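Local atomic coordinates of 4-hydroxy-tetrahydrodipicolinate synthase (Thermotoga maritima, PDB entry 1O5K), a protein that catalyses the condensation of pyruvate with aspartate semialdehyde to 4-hydroxy-tetrahydrodipicolinate, a step of lysine biosynthesis, through a Schiff-base intermediate. Residues T56-S59 and P60-N63; Y130-I133 and S134-D138; Y144-P147 and G148-V152. All coordinates share one frame; numbering follows the deposited sequence. Where two conformers were deposited one is given.

Contact 1: residues T56-S59 and P60-N63; sequences TGES and PTVN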
loop_
_atom_site.group_PDB
_atom_site.type_symbol
_atom_site.label_atom_id
_atom_site.label_comp_id
_atom_site.label_asym_id
_atom_site.label_seq_id
_atom_site.Cartn_x
_atom_site.Cartn_y
_atom_site.Cartn_z
ATOM N N THR A 56 -18.304 -16.631 2.686
ATOM C CA THR A 56 -19.667 -16.083 2.574
ATOM C C THR A 56 -20.669 -16.902 3.386
ATOM O O THR A 56 -21.664 -16.394 3.807
ATOM C CB THR A 56 -20.096 -16.028 1.112
ATOM O OG1 THR A 56 -19.143 -15.269 0.356
ATOM C CG2 THR A 56 -21.435 -15.277 0.912
ATOM N N GLY A 57 -20.396 -18.191 3.584
ATOM C CA GLY A 57 -21.243 -19.026 4.427
ATOM C C GLY A 57 -20.760 -19.148 5.868
ATOM O O GLY A 57 -21.103 -20.105 6.586
ATOM N N GLU A 58 -19.915 -18.223 6.308
ATOM C CA GLU A 58 -19.489 -18.161 7.731
ATOM C C GLU A 58 -18.850 -19.448 8.221
ATOM O O GLU A 58 -19.019 -19.838 9.379
ATOM C CB GLU A 58 -20.624 -17.703 8.645
ATOM C CG GLU A 58 -20.894 -16.232 8.442
ATOM C CD GLU A 58 -22.134 -15.735 9.119
ATOM O OE1 GLU A 58 -23.168 -15.624 8.399
ATOM O OE2 GLU A 58 -22.054 -15.459 10.349
ATOM N N SER A 59 -18.037 -20.038 7.345
ATOM C CA SER A 59 -17.344 -21.225 7.744
ATOM C C SER A 59 -16.622 -21.172 9.095
ATOM O O SER A 59 -16.593 -22.198 9.758
ATOM C CB SER A 59 -16.422 -21.731 6.644
ATOM O OG SER A 59 -15.430 -20.812 6.359
ATOM N N PRO A 60 -16.021 -20.036 9.518
ATOM C CA PRO A 60 -15.332 -19.998 10.803
ATOM C C PRO A 60 -16.217 -20.304 12.005
ATOM O O PRO A 60 -15.718 -20.801 13.003
ATOM C CB PRO A 60 -14.804 -18.541 10.881
ATOM C CG PRO A 60 -14.644 -18.190 9.513
ATOM C CD PRO A 60 -15.871 -18.758 8.811
ATOM N N THR A 61 -17.524 -20.054 11.891
ATOM C CA THR A 61 -18.417 -20.179 13.021
ATOM C C THR A 61 -19.469 -21.297 12.930
ATOM O O THR A 61 -20.348 -21.409 13.805
ATOM C CB THR A 61 -19.129 -18.852 13.300
ATOM O OG1 THR A 61 -19.828 -18.449 12.147
ATOM C CG2 THR A 61 -18.141 -17.753 13.613
ATOM N N VAL A 62 -19.354 -22.146 11.913
ATOM C CA VAL A 62 -20.258 -23.292 11.762
ATOM C C VAL A 62 -19.523 -24.532 12.235
ATOM O O VAL A 62 -18.452 -24.843 11.737
ATOM C CB VAL A 62 -20.675 -23.428 10.317
ATOM C CG1 VAL A 62 -21.538 -24.661 10.121
ATOM C CG2 VAL A 62 -21.470 -22.167 9.892
ATOM N N ASN A 63 -20.125 -25.247 13.176
ATOM C CA ASN A 63 -19.450 -26.336 13.863
ATOM C C ASN A 63 -19.522 -27.619 13.030
ATOM O O ASN A 63 -20.221 -27.676 12.021
ATOM C CB ASN A 63 -19.957 -26.461 15.303
ATOM C CG ASN A 63 -21.278 -27.190 15.424
ATOM O OD1 ASN A 63 -21.611 -28.073 14.620
ATOM N ND2 ASN A 63 -22.038 -26.847 16.464
HETATM O O HOH W 1 -19.770 -15.721 11.594
HETATM O O HOH W 2 -17.428 -24.536 9.196
#
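The torsions of Glu58 and Thr61 bring OE2 and OG1 to one water. In Glu58, CG is anti to the carbonyl carbon (chi1 -72°), and the chain then runs extended; in Thr61, chi1 of 57° tucks OG1 back over the residue's own backbone. The two side chains come no nearer than 3.7 Å, from Glu58 CB to Thr61 OG1, and their polar ends are joined through water 1, which accepts from Thr61 OG1 at 2.8 Å and donates to Glu58 OE2 at 2.6 Å. The carboxylate is also fixed from outside, by a salt bridge from OE1 to Lys268 and a hydrogen bond between OE2 and Arg282 N. The backbone closes the turn beneath: Thr61 N donates to Glu58 O at 2.9 Å, approaching from above the carbonyl plane. Val62 CG2 rests on that same oxygen, 3.4 Å from Glu58 O, so one carbonyl meets both a donor and a methyl. Water 2 gives a second bridge, donating to Ser59 O and to Val62 O. Just beyond, Asn63 OD1 caps Glu66 N at the start of helix 64-78. At the other end Thr56 OG1 hydrogen-bonds the pyruvate-modified residue 173, consistent with its predicted role in pyruvate binding. This turn, carrying the Gly-Glu of the DapA signature, belongs to the beta-alpha loop after strand 49-52, part of the active-site rim of a TIM barrel.

Contact 2: residues Y130-I133 and S134-D138; sequences YKYI and SERTD
Arg136 NH1 engages two acceptors. It donates to Tyr132 O over 3.1 Å, on a lone pair in the carbonyl plane and nearly within the guanidinium plane, and forms a weak bond, part of a salt bridge, with Glu135 OE1 at 3.3 Å. The same guanidinium lies flat on the Tyr132 ring, with planes 9° apart and centres 3.9 Å apart, which meets the definition of a stacked cation-pi pair. Tyr132 CE1 lies under the middle of the group, while Arg136 CD adds a CH-pi contact over the ring face. The ring is in position because Tyr132 CG is anti to its backbone N (chi1 -174°); Arg136 reaches it with a chain extended from CG to NE. An alanine in place of Tyr132 would remove the ring and is likely to leave one guanidinium face without its aromatic support, so that the group could turn away from the carbonyl O of residue 132. The pair sits at the C-terminal end of helix 123-134, where a type I beta turn from Ser134 to Thr137 starts the loop leading to strand 141-144 of the TIM barrel. The last regular helical bonds are Ser134 N to Tyr130 O at 2.8 Å and Glu135 N to Lys131 O at 2.9 Å; Arg136 N then reaches Ile133 O, one residue closer along the chain, from well above the carbonyl plane. A positive guanidinium bonded to Tyr132 O, at the carbonyl end of the helix, would probably be electrostatically favourable. Leu97 of helix 93-106 packs against both Tyr132 and Arg136.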
loop_
_atom_site.group_PDB
_atom_site.type_symbol
_atom_site.label_atom_id
_atom_site.label_comp_id
_atom_site.label_asym_id
_atom_site.label_seq_id
_atom_site.Cartn_x
_atom_site.Cartn_y
_atom_site.Cartn_z
ATOM N N TYR A 130 -0.972 -28.244 -0.434
ATOM C CA TYR A 130 -1.888 -28.765 -1.466
ATOM C C TYR A 130 -1.447 -30.150 -1.940
ATOM O O TYR A 130 -2.292 -31.005 -2.211
ATOM C CB TYR A 130 -1.992 -27.776 -2.608
ATOM C CG TYR A 130 -2.794 -26.551 -2.219
ATOM C CD1 TYR A 130 -4.184 -26.644 -2.020
ATOM C CD2 TYR A 130 -2.189 -25.313 -1.992
ATOM C CE1 TYR A 130 -4.887 -25.548 -1.561
ATOM C CE2 TYR A 130 -2.918 -24.225 -1.593
ATOM C CZ TYR A 130 -4.270 -24.354 -1.379
ATOM O OH TYR A 130 -5.001 -23.241 -0.955
ATOM N N LYS A 131 -0.136 -30.387 -2.005
ATOM C CA LYS A 131 0.358 -31.710 -2.398
ATOM C C LYS A 131 -0.084 -32.794 -1.406
ATOM O O LYS A 131 -0.562 -33.890 -1.776
ATOM C CB LYS A 131 1.876 -31.720 -2.489
ATOM C CG LYS A 131 2.392 -33.067 -2.992
ATOM C CD LYS A 131 3.724 -32.970 -3.683
ATOM C CE LYS A 131 4.871 -33.391 -2.787
ATOM N NZ LYS A 131 5.217 -32.301 -1.862
ATOM N N TYR A 132 0.144 -32.513 -0.139
ATOM C CA TYR A 132 -0.232 -33.424 0.934
ATOM C C TYR A 132 -1.690 -33.803 0.818
ATOM O O TYR A 132 -2.047 -34.981 0.878
ATOM C CB TYR A 132 0.015 -32.813 2.301
ATOM C CG TYR A 132 -0.223 -33.757 3.471
ATOM C CD1 TYR A 132 0.769 -34.639 3.892
ATOM C CD2 TYR A 132 -1.429 -33.754 4.161
ATOM C CE1 TYR A 132 0.560 -35.505 4.980
ATOM C CE2 TYR A 132 -1.650 -34.624 5.223
ATOM C CZ TYR A 132 -0.647 -35.478 5.630
ATOM O OH TYR A 132 -0.853 -36.324 6.686
ATOM N N ILE A 133 -2.542 -32.803 0.645
ATOM C CA ILE A 133 -3.978 -33.046 0.545
ATOM C C ILE A 133 -4.372 -33.807 -0.731
ATOM O O ILE A 133 -5.092 -34.815 -0.695
ATOM C CB ILE A 133 -4.728 -31.719 0.651
ATOM C CG1 ILE A 133 -4.387 -31.019 1.987
ATOM C CG2 ILE A 133 -6.184 -31.951 0.538
ATOM C CD1 ILE A 133 -4.678 -29.513 2.016
ATOM N N SER A 134 -3.831 -33.339 -1.842
ATOM C CA SER A 134 -4.070 -33.921 -3.171
ATOM C C SER A 134 -3.740 -35.415 -3.186
ATOM O O SER A 134 -4.462 -36.196 -3.786
ATOM C CB SER A 134 -3.257 -33.128 -4.219
ATOM O OG SER A 134 -3.142 -33.792 -5.470
ATOM N N GLU A 135 -2.639 -35.801 -2.548
ATOM C CA GLU A 135 -2.161 -37.202 -2.589
ATOM C C GLU A 135 -3.046 -38.103 -1.739
ATOM O O GLU A 135 -2.893 -39.315 -1.766
ATOM C CB GLU A 135 -0.706 -37.306 -2.118
ATOM C CG GLU A 135 0.274 -36.544 -2.994
ATOM C CD GLU A 135 1.722 -36.577 -2.467
ATOM O OE1 GLU A 135 1.942 -36.666 -1.208
ATOM O OE2 GLU A 135 2.635 -36.451 -3.320
ATOM N N ARG A 136 -3.978 -37.516 -0.992
ATOM C CA ARG A 136 -4.751 -38.238 -0.003
ATOM C C ARG A 136 -6.265 -38.159 -0.165
ATOM O O ARG A 136 -6.988 -38.577 0.712
ATOM C CB ARG A 136 -4.333 -37.771 1.389
ATOM C CG ARG A 136 -3.004 -38.321 1.787
ATOM C CD ARG A 136 -2.338 -37.641 3.019
ATOM N NE ARG A 136 -1.001 -38.214 3.250
ATOM C CZ ARG A 136 0.110 -37.918 2.562
ATOM N NH1 ARG A 136 0.110 -37.047 1.556
ATOM N NH2 ARG A 136 1.247 -38.506 2.884
ATOM N N THR A 137 -6.742 -37.653 -1.292
ATOM C CA THR A 137 -8.173 -37.603 -1.559
ATOM C C THR A 137 -8.373 -37.873 -3.021
ATOM O O THR A 137 -7.481 -37.592 -3.845
ATOM C CB THR A 137 -8.820 -36.238 -1.147
ATOM O OG1 THR A 137 -10.194 -36.198 -1.559
ATOM C CG2 THR A 137 -8.204 -35.033 -1.864
ATOM N N ASP A 138 -9.526 -38.434 -3.347
ATOM C CA ASP A 138 -9.956 -38.555 -4.739
ATOM C C ASP A 138 -10.763 -37.377 -5.272
ATOM O O ASP A 138 -11.043 -37.306 -6.484
ATOM C CB ASP A 138 -10.771 -39.824 -4.899
ATOM C CG ASP A 138 -9.905 -41.053 -4.903
ATOM O OD1 ASP A 138 -8.755 -40.932 -5.405
ATOM O OD2 ASP A 138 -10.269 -42.177 -4.440
#

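Contact 3: residues Y144-P147 and G148-V152; sequences YNVP and GRTGV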
loop_
_atom_site.group_PDB
_atom_site.type_symbol
_atom_site.label_atom_id
_atom_site.label_comp_id
_atom_site.label_asym_id
_atom_site.label_seq_id
_atom_site.Cartn_x
_atom_site.Cartn_y
_atom_site.Cartn_z
ATOM N N TYR A 144 -8.002 -21.585 -3.246
ATOM C CA TYR A 144 -8.652 -20.274 -3.069
ATOM C C TYR A 144 -7.646 -19.268 -2.520
ATOM O O TYR A 144 -7.149 -19.407 -1.401
ATOM C CB TYR A 144 -9.832 -20.459 -2.168
ATOM C CG TYR A 144 -10.584 -19.189 -1.726
ATOM C CD1 TYR A 144 -10.586 -18.034 -2.514
ATOM C CD2 TYR A 144 -11.304 -19.196 -0.560
ATOM C CE1 TYR A 144 -11.273 -16.919 -2.108
ATOM C CE2 TYR A 144 -12.011 -18.084 -0.128
ATOM C CZ TYR A 144 -11.983 -16.960 -0.911
ATOM O OH TYR A 144 -12.643 -15.829 -0.549
ATOM N N ASN A 145 -7.354 -18.271 -3.348
ATOM C CA ASN A 145 -6.404 -17.219 -3.063
ATOM C C ASN A 145 -7.122 -15.928 -2.765
ATOM O O ASN A 145 -7.881 -15.423 -3.585
ATOM C CB ASN A 145 -5.454 -17.038 -4.252
ATOM C CG ASN A 145 -4.342 -16.092 -3.954
ATOM O OD1 ASN A 145 -3.670 -16.227 -2.924
ATOM N ND2 ASN A 145 -4.139 -15.108 -4.830
ATOM N N VAL A 146 -6.891 -15.426 -1.564
ATOM C CA VAL A 146 -7.601 -14.198 -1.062
ATOM C C VAL A 146 -6.706 -13.490 -0.051
ATOM O O VAL A 146 -6.952 -13.498 1.177
ATOM C CB VAL A 146 -9.026 -14.529 -0.558
ATOM C CG1 VAL A 146 -9.116 -15.525 0.580
ATOM C CG2 VAL A 146 -9.770 -13.241 -0.194
ATOM N N PRO A 147 -5.620 -12.891 -0.570
ATOM C CA PRO A 147 -4.560 -12.325 0.307
ATOM C C PRO A 147 -5.031 -11.282 1.295
ATOM O O PRO A 147 -4.511 -11.178 2.391
ATOM C CB PRO A 147 -3.565 -11.725 -0.680
ATOM C CG PRO A 147 -4.168 -11.789 -2.009
ATOM C CD PRO A 147 -5.248 -12.816 -1.997
ATOM N N GLY A 148 -6.056 -10.529 0.932
ATOM C CA GLY A 148 -6.594 -9.522 1.846
ATOM C C GLY A 148 -7.188 -10.091 3.133
ATOM O O GLY A 148 -7.198 -9.407 4.190
ATOM N N ARG A 149 -7.626 -11.340 3.078
ATOM C CA ARG A 149 -8.112 -12.061 4.259
ATOM C C ARG A 149 -7.057 -12.959 4.938
ATOM O O ARG A 149 -7.117 -13.119 6.146
ATOM C CB ARG A 149 -9.309 -12.922 3.947
ATOM C CG ARG A 149 -10.550 -12.173 3.558
ATOM C CD ARG A 149 -11.731 -13.101 3.314
ATOM N NE ARG A 149 -12.991 -12.419 2.950
ATOM C CZ ARG A 149 -13.979 -12.165 3.805
ATOM N NH1 ARG A 149 -15.122 -11.573 3.414
ATOM N NH2 ARG A 149 -13.819 -12.488 5.052
ATOM N N THR A 150 -6.159 -13.570 4.158
ATOM C CA THR A 150 -5.264 -14.605 4.672
ATOM C C THR A 150 -3.901 -14.125 5.090
ATOM O O THR A 150 -3.243 -14.774 5.941
ATOM C CB THR A 150 -5.020 -15.666 3.579
ATOM O OG1 THR A 150 -4.406 -15.004 2.445
ATOM C CG2 THR A 150 -6.340 -16.277 3.140
ATOM N N GLY A 151 -3.446 -13.018 4.489
ATOM C CA GLY A 151 -2.086 -12.547 4.682
ATOM C C GLY A 151 -1.043 -13.203 3.778
ATOM O O GLY A 151 0.164 -12.976 3.952
ATOM N N VAL A 152 -1.488 -13.985 2.810
ATOM C CA VAL A 152 -0.544 -14.646 1.904
ATOM C C VAL A 152 -1.166 -14.645 0.524
ATOM O O VAL A 152 -2.401 -14.814 0.388
ATOM C CB VAL A 152 -0.229 -16.089 2.353
ATOM C CG1 VAL A 152 -1.440 -17.018 2.170
ATOM C CG2 VAL A 152 0.960 -16.592 1.558
HETATM O O HOH W 3 -4.713 -16.156 0.068
#
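Val146 packs its two methyls against different parts of the next turn: CG1 is 3.9 Å from Thr150 CG2, and CG2 is 4.0 Å from Arg149 CG. Val146 CG1 also lies over one face of the Tyr144 ring, offset toward its rim, so the valine is wedged between the end of the strand and the short helix 147-150. Its carbonyl is held as closely: Val146 O accepts from Arg149 N at 3.0 Å and from Thr150 N at 3.1 Å, the first donor above the carbonyl plane and the second within it. On the looser side, Gly148 is exposed and Pro147 partly so, and the chain is tied mainly through backbone, with Gly151 N bonded to Pro147 O. Gly151 has positive phi (84°) and ends the helix.

Between these regions water 3 accepts from Val146 N and from Thr150 OG1, the latter at 2.7 Å, and donates to Asn145 OD1 and to Val152 O. With chi1 at 60°, Thr150 OG1 can also accept from Val152 N at 3.1 Å, an ST turn. The amide of Asn145 is further anchored by Glu174, Asn153 and Val154. Arg149 leaves the turn with an extended chain toward Asn263 O and the carbonyl of Tyr118 of the second subunit. Water 3 thus ties Val146 N to the Thr150 turn, and Val146 CG1 in turn lies on the Tyr144 ring; together they probably restrict how that ring, belonging to the predicted proton donor/acceptor, can move, as do its OH's weak hydrogen bond to Thr55 and packing on Tyr118 of the second subunit.

In the fold
The contacts follow one another along the chain and sit on one parallel-stranded TIM barrel. Contact 1 belongs to the loop after strand 49-52, contact 3 to the loop after strand 141-144; two strands, 84-87 and 110-114, separate these in the sheet. The centres of contacts 1 and 3 are about 17 Å apart, their nearest atoms about 6 Å, and both touch the second subunit, so the catalytic end of the barrel lies beside a subunit interface. Contact 2 precedes strand 141-144 and contact 3 begins on its last residue, Tyr144, their centres about 21 Å apart; they meet where Tyr130 OH packs 4.1 Å from Tyr144 N. Contact 2 thus belongs to the helical shell, about 23 Å from contact 1 between centres.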